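Polyphosphate:AMP phosphotransferase (PDB 5O6M) transfers phosphate from inorganic polyphosphate to nucleotides, converting AMP to ADP and ADP to ATP. Local coordinates at residues Tyr4-Asp9 with Glu216-Tyr221; Leu164-His169 with Pro223-Pro228. The protein carries 1 engineered substitution. All coordinates share one frame; numbering follows the deposited sequence.

Following the chain from the N terminus, residues 4-9 lie in the loop that precedes helix 29-53. Contact 1 brings them to the end of helix 203-217 and so closes a loop of more than 200 residues. Contact 2 closes a shorter one, joining strand 161-169 to strand 224-228. The two cross: 164-169 comes before 216-221 in the chain, and 223-228 comes after it. They also touch. Val6 N lies 2.8 Å from Trp224 O, and Thr217 OG1 lies 2.9 Å from Trp224 NE1, both probable hydrogen bonds. Together they tie the N-terminal segment, the end of helix 203-217, the last strand of the parallel sheet and its neighbour, strand 161-169.

Contact 1 (Tyr4-Asp9 with Glu216-Tyr221); sequences YRVQPD and ETSTEY
This contact lies where helix 203-217 ends and the chain turns toward strand 224-228, one of the two outermost strands, within this chain, of the parallel P-loop NTPase-like sheet. Ser218 is the first residue to leave the helical conformation, and its hydroxyl meets the N-terminal segment at Val6. Ser218 OG donates a hydrogen bond to Val6 O at 2.7 Å. The donor approaches at a bent angle of 132° at the carbonyl oxygen and is tilted out of the carbonyl plane. Ser218 OG is turned away from its own backbone N (chi1 -171°), which swings it toward Val6. The same OG is also hydrogen-bonded to the backbone N of Trp224, so one buried hydroxyl joins the N-terminal segment to the start of the last strand. Backbone bonds from Tyr4 and Val6 to that strand run alongside.

Val6 adds apolar contact beside the bond. Its CG1 branch lies 3.8 Å from Ser218 CB. Its side chain also touches Phe12 and Val226.

Pro8 is the centre of an inverse gamma turn. It sits at the exposed end of the contact, its backbone nearest to Thr219. Pro8 CA makes a CA-H...O contact with Ser218 O at 3.5 Å. Glu220 reaches over from the other segment, its chain bent at chi2, and meets the proline ring obliquely. Both its aliphatic part and its carboxylate touch the ring: Glu220 CG is 3.7 Å from Pro8 CG, and Glu220 OE2 is 3.6 Å from Pro8 CB.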
loop_
_atom_site.group_PDB
_atom_site.type_symbol
_atom_site.label_atom_id
_atom_site.label_comp_id
_atom_site.label_asym_id
_atom_site.label_seq_id
_atom_site.Cartn_x
_atom_site.Cartn_y
_atom_site.Cartn_z
ATOM N N TYR D 4 -3.870 36.285 8.693
ATOM C CA TYR D 4 -4.642 35.051 8.713
ATOM C C TYR D 4 -3.869 33.870 9.284
ATOM O O TYR D 4 -4.455 32.800 9.471
ATOM C CB TYR D 4 -5.133 34.720 7.299
ATOM C CG TYR D 4 -6.065 35.772 6.736
ATOM C CD1 TYR D 4 -7.347 35.937 7.246
ATOM C CD2 TYR D 4 -5.655 36.612 5.707
ATOM C CE1 TYR D 4 -8.202 36.901 6.736
ATOM C CE2 TYR D 4 -6.501 37.579 5.192
ATOM C CZ TYR D 4 -7.773 37.719 5.710
ATOM O OH TYR D 4 -8.615 38.682 5.199
ATOM N N ARG D 5 -2.582 34.042 9.577
ATOM C CA ARG D 5 -1.760 32.979 10.141
ATOM C C ARG D 5 -1.989 32.920 11.648
ATOM O O ARG D 5 -1.515 33.784 12.392
ATOM C CB ARG D 5 -0.290 33.222 9.812
ATOM C CG ARG D 5 0.621 32.052 10.133
ATOM C CD ARG D 5 2.044 32.278 9.627
ATOM N NE ARG D 5 2.761 33.293 10.394
ATOM C CZ ARG D 5 3.129 34.478 9.914
ATOM N NH1 ARG D 5 2.858 34.804 8.658
ATOM N NH2 ARG D 5 3.779 35.336 10.691
ATOM N N VAL D 6 -2.724 31.904 12.102
ATOM C CA VAL D 6 -2.964 31.727 13.532
ATOM C C VAL D 6 -1.627 31.643 14.253
ATOM O O VAL D 6 -0.852 30.698 14.054
ATOM C CB VAL D 6 -3.822 30.480 13.788
ATOM C CG1 VAL D 6 -3.986 30.240 15.287
ATOM C CG2 VAL D 6 -5.182 30.630 13.118
ATOM N N GLN D 7 -1.361 32.620 15.119
ATOM C CA GLN D 7 -0.090 32.664 15.820
ATOM C C GLN D 7 0.025 31.494 16.793
ATOM O O GLN D 7 -0.976 31.029 17.343
ATOM C CB GLN D 7 0.059 33.977 16.581
ATOM C CG GLN D 7 0.061 35.211 15.693
ATOM C CD GLN D 7 1.225 35.221 14.722
ATOM O OE1 GLN D 7 2.235 34.551 14.942
ATOM N NE2 GLN D 7 1.090 35.982 13.641
ATOM N N PRO D 8 1.238 31.003 17.024
ATOM C CA PRO D 8 1.450 29.826 17.877
ATOM C C PRO D 8 1.510 30.162 19.366
ATOM O O PRO D 8 2.389 29.696 20.094
ATOM C CB PRO D 8 2.789 29.276 17.371
ATOM C CG PRO D 8 3.179 30.128 16.169
ATOM C CD PRO D 8 2.475 31.421 16.350
ATOM N N ASP D 9 0.564 30.980 19.827
ATOM C CA ASP D 9 0.515 31.402 21.221
ATOM C C ASP D 9 -0.624 30.752 21.999
ATOM O O ASP D 9 -0.853 31.111 23.159
ATOM C CB ASP D 9 0.427 32.929 21.304
ATOM C CG ASP D 9 -0.698 33.498 20.463
ATOM O OD1 ASP D 9 -1.743 32.828 20.322
ATOM O OD2 ASP D 9 -0.534 34.621 19.941
ATOM N N GLU D 216 -4.580 24.332 19.375
ATOM C CA GLU D 216 -3.636 23.349 19.904
ATOM C C GLU D 216 -2.528 23.002 18.917
ATOM O O GLU D 216 -1.438 22.606 19.342
ATOM C CB GLU D 216 -4.366 22.061 20.308
ATOM C CG GLU D 216 -5.160 22.147 21.605
ATOM C CD GLU D 216 -4.275 22.136 22.842
ATOM O OE1 GLU D 216 -3.117 21.674 22.747
ATOM O OE2 GLU D 216 -4.741 22.581 23.914
ATOM N N THR D 217 -2.774 23.128 17.612
ATOM C CA THR D 217 -1.860 22.572 16.622
ATOM C C THR D 217 -1.282 23.591 15.654
ATOM O O THR D 217 -0.549 23.197 14.738
ATOM C CB THR D 217 -2.551 21.460 15.822
ATOM O OG1 THR D 217 -3.649 22.010 15.084
ATOM C CG2 THR D 217 -3.063 20.371 16.759
ATOM N N SER D 218 -1.586 24.874 15.805
ATOM C CA SER D 218 -0.951 25.883 14.969
ATOM C C SER D 218 0.435 26.191 15.520
ATOM O O SER D 218 0.564 26.684 16.645
ATOM C CB SER D 218 -1.796 27.149 14.902
ATOM O OG SER D 218 -1.268 28.023 13.924
ATOM N N THR D 219 1.468 25.886 14.741
ATOM C CA THR D 219 2.847 26.067 15.165
ATOM C C THR D 219 3.606 26.812 14.076
ATOM O O THR D 219 3.090 27.068 12.988
ATOM C CB THR D 219 3.532 24.729 15.459
ATOM O OG1 THR D 219 3.556 23.938 14.268
ATOM C CG2 THR D 219 2.773 23.976 16.539
ATOM N N GLU D 220 4.855 27.160 14.382
ATOM C CA GLU D 220 5.681 27.885 13.424
ATOM C C GLU D 220 6.181 26.984 12.304
ATOM O O GLU D 220 6.538 27.488 11.234
ATOM C CB GLU D 220 6.869 28.543 14.130
ATOM C CG GLU D 220 6.637 28.819 15.605
ATOM C CD GLU D 220 6.695 27.556 16.440
ATOM O OE1 GLU D 220 7.647 26.769 16.251
ATOM O OE2 GLU D 220 5.776 27.339 17.261
ATOM N N TYR D 221 6.223 25.673 12.526
ATOM C CA TYR D 221 6.543 24.734 11.463
ATOM C C TYR D 221 5.308 24.234 10.722
ATOM O O TYR D 221 5.458 23.607 9.669
ATOM C CB TYR D 221 7.308 23.526 12.016
ATOM C CG TYR D 221 6.612 22.821 13.159
ATOM C CD1 TYR D 221 5.574 21.929 12.914
ATOM C CD2 TYR D 221 7.013 23.012 14.474
ATOM C CE1 TYR D 221 4.930 21.276 13.947
ATOM C CE2 TYR D 221 6.380 22.356 15.515
ATOM C CZ TYR D 221 5.337 21.490 15.244
ATOM O OH TYR D 221 4.694 20.831 16.267
#

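Contact 2 (Leu164-His169 with Pro223-Pro228); sequences LKFFLH and PWYVIP
The Trp224 indole carries the side chain of Lys165 across one face, and its edge points at the backbone of Phe166 and Phe167. The Tyr125 ring meets it edge-to-face. Lys165 CE stands 3.6 Å from the centroid of the Trp224 five-membered ring, a CH-pi contact. Lys165 CB lies over the same indole nearer its rim, the lysine chain running roughly perpendicular to the indole side chain. Phe167 N lies in the indole plane, at the edge, 3.8 Å from Trp224 CZ3. Val226 CG1 lies at the edge of the Phe167 ring. Phe166 and Tyr225 point the same way on the other side of the sheet. Their rings are near-parallel (27°) but displaced, with centroids 5.7 Å apart and little overlap. Ile227 CG1 meets the edge of the Phe166 ring, 3.7 Å from Phe166 CD1.

Between these two layers of side chains, strands 161-169 and 224-228 pair in parallel. This joins an outermost strand, within this chain, to its neighbour in the parallel sheet of the PPK2 fold, in the P-loop NTPase clan. The bonds alternate: Tyr225 N to Lys165 O, Phe167 N to Tyr225 O, Ile227 N to Phe167 O, and His169 N to Ile227 O at 2.8 Å. Strand 57-64 pairs with the other edge of strand 161-169, while helix 232-249 covers Leu164 and Phe166.

The bend of the Lys165 chain at chi3 (-69°) lays CE over the indole. Lys165 NZ lies 3.3 Å from Trp224 NE1, but both are donors and are not hydrogen-bonded to each other. NZ bonds Thr217 O and Tyr125 OH and forms a salt bridge with Glu153; NE1 bonds Thr217 OG1. The buried ammonium is thus gripped by several oxygens, which would probably stabilise its positive charge.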
loop_
_atom_site.group_PDB
_atom_site.type_symbol
_atom_site.label_atom_id
_atom_site.label_comp_id
_atom_site.label_asym_id
_atom_site.label_seq_id
_atom_site.Cartn_x
_atom_site.Cartn_y
_atom_site.Cartn_z
ATOM N N LEU D 164 0.991 23.590 4.806
ATOM C CA LEU D 164 -0.010 24.644 4.866
ATOM C C LEU D 164 -1.334 24.027 5.284
ATOM O O LEU D 164 -1.792 23.055 4.672
ATOM C CB LEU D 164 -0.167 25.355 3.513
ATOM C CG LEU D 164 1.018 26.164 2.986
ATOM C CD1 LEU D 164 0.530 27.310 2.109
ATOM C CD2 LEU D 164 1.874 26.682 4.127
ATOM N N LYS D 165 -1.956 24.597 6.311
ATOM C CA LYS D 165 -3.253 24.139 6.782
ATOM C C LYS D 165 -4.254 25.273 6.635
ATOM O O LYS D 165 -4.024 26.383 7.128
ATOM C CB LYS D 165 -3.170 23.650 8.230
ATOM C CG LYS D 165 -2.204 22.481 8.411
ATOM C CD LYS D 165 -2.088 22.039 9.862
ATOM C CE LYS D 165 -1.381 23.060 10.727
ATOM N NZ LYS D 165 -1.090 22.498 12.083
ATOM N N PHE D 166 -5.349 24.999 5.933
ATOM C CA PHE D 166 -6.380 25.989 5.653
ATOM C C PHE D 166 -7.684 25.545 6.294
ATOM O O PHE D 166 -8.174 24.443 6.017
ATOM C CB PHE D 166 -6.571 26.174 4.144
ATOM C CG PHE D 166 -5.375 26.747 3.440
ATOM C CD1 PHE D 166 -5.110 28.107 3.489
ATOM C CD2 PHE D 166 -4.518 25.930 2.725
ATOM C CE1 PHE D 166 -4.007 28.640 2.838
ATOM C CE2 PHE D 166 -3.412 26.455 2.073
ATOM C CZ PHE D 166 -3.158 27.813 2.126
ATOM N N PHE D 167 -8.231 26.386 7.167
ATOM C CA PHE D 167 -9.606 26.244 7.627
ATOM C C PHE D 167 -10.456 27.231 6.832
ATOM O O PHE D 167 -10.300 28.447 6.978
ATOM C CB PHE D 167 -9.715 26.491 9.129
ATOM C CG PHE D 167 -11.116 26.369 9.664
ATOM C CD1 PHE D 167 -11.809 25.174 9.558
ATOM C CD2 PHE D 167 -11.743 27.449 10.265
ATOM C CE1 PHE D 167 -13.099 25.055 10.049
ATOM C CE2 PHE D 167 -13.035 27.338 10.755
ATOM C CZ PHE D 167 -13.712 26.138 10.647
ATOM N N LEU D 168 -11.325 26.715 5.965
ATOM C CA LEU D 168 -12.257 27.565 5.225
ATOM C C LEU D 168 -13.454 27.856 6.124
ATOM O O LEU D 168 -14.230 26.952 6.453
ATOM C CB LEU D 168 -12.683 26.912 3.914
ATOM C CG LEU D 168 -11.564 26.343 3.040
ATOM C CD1 LEU D 168 -12.138 25.679 1.793
ATOM C CD2 LEU D 168 -10.541 27.404 2.679
ATOM N N HIS D 169 -13.615 29.125 6.503
ATOM C CA HIS D 169 -14.487 29.525 7.604
ATOM C C HIS D 169 -15.771 30.135 7.047
ATOM O O HIS D 169 -15.755 31.240 6.492
ATOM C CB HIS D 169 -13.764 30.516 8.512
ATOM C CG HIS D 169 -14.520 30.866 9.755
ATOM N ND1 HIS D 169 -15.323 29.961 10.417
ATOM C CD2 HIS D 169 -14.592 32.020 10.459
ATOM C CE1 HIS D 169 -15.855 30.543 11.477
ATOM N NE2 HIS D 169 -15.429 31.792 11.525
ATOM N N PRO D 223 1.700 26.141 10.294
ATOM C CA PRO D 223 0.693 27.153 10.627
ATOM C C PRO D 223 -0.694 26.805 10.104
ATOM O O PRO D 223 -0.859 26.174 9.056
ATOM C CB PRO D 223 1.230 28.411 9.935
ATOM C CG PRO D 223 1.965 27.871 8.746
ATOM C CD PRO D 223 2.613 26.595 9.231
ATOM N N TRP D 224 -1.701 27.232 10.865
ATOM C CA TRP D 224 -3.079 27.256 10.398
ATOM C C TRP D 224 -3.403 28.629 9.826
ATOM O O TRP D 224 -2.994 29.657 10.374
ATOM C CB TRP D 224 -4.052 26.937 11.533
ATOM C CG TRP D 224 -4.295 25.479 11.753
ATOM C CD1 TRP D 224 -3.717 24.690 12.703
ATOM C CD2 TRP D 224 -5.200 24.636 11.025
ATOM N NE1 TRP D 224 -4.196 23.404 12.607
ATOM C CE2 TRP D 224 -5.106 23.343 11.585
ATOM C CE3 TRP D 224 -6.071 24.846 9.951
ATOM C CZ2 TRP D 224 -5.853 22.264 11.106
ATOM C CZ3 TRP D 224 -6.816 23.774 9.477
ATOM C CH2 TRP D 224 -6.699 22.499 10.055
ATOM N N TYR D 225 -4.143 28.640 8.721
ATOM C CA TYR D 225 -4.702 29.861 8.164
ATOM C C TYR D 225 -6.217 29.764 8.202
ATOM O O TYR D 225 -6.792 28.792 7.703
ATOM C CB TYR D 225 -4.232 30.097 6.729
ATOM C CG TYR D 225 -2.743 30.287 6.597
ATOM C CD1 TYR D 225 -2.167 31.547 6.718
ATOM C CD2 TYR D 225 -1.909 29.206 6.345
ATOM C CE1 TYR D 225 -0.802 31.720 6.596
ATOM C CE2 TYR D 225 -0.544 29.370 6.219
ATOM C CZ TYR D 225 0.004 30.625 6.345
ATOM O OH TYR D 225 1.363 30.776 6.218
ATOM N N VAL D 226 -6.855 30.755 8.811
ATOM C CA VAL D 226 -8.306 30.876 8.779
ATOM C C VAL D 226 -8.665 31.694 7.548
ATOM O O VAL D 226 -8.188 32.822 7.381
ATOM C CB VAL D 226 -8.847 31.523 10.062
ATOM C CG1 VAL D 226 -10.356 31.691 9.970
ATOM C CG2 VAL D 226 -8.474 30.684 11.270
ATOM N N ILE D 227 -9.487 31.119 6.677
ATOM C CA ILE D 227 -9.814 31.695 5.379
ATOM C C ILE D 227 -11.271 32.151 5.421
ATOM O O ILE D 227 -12.179 31.311 5.506
ATOM C CB ILE D 227 -9.581 30.695 4.238
ATOM C CG1 ILE D 227 -8.142 30.160 4.272
ATOM C CG2 ILE D 227 -9.912 31.336 2.889
ATOM C CD1 ILE D 227 -7.087 31.237 4.098
ATOM N N PRO D 228 -11.545 33.459 5.401
ATOM C CA PRO D 228 -12.932 33.903 5.227
ATOM C C PRO D 228 -13.483 33.309 3.943
ATOM O O PRO D 228 -13.003 33.629 2.851
ATOM C CB PRO D 228 -12.818 35.431 5.154
ATOM C CG PRO D 228 -11.491 35.751 5.780
ATOM C CD PRO D 228 -10.600 34.587 5.460
#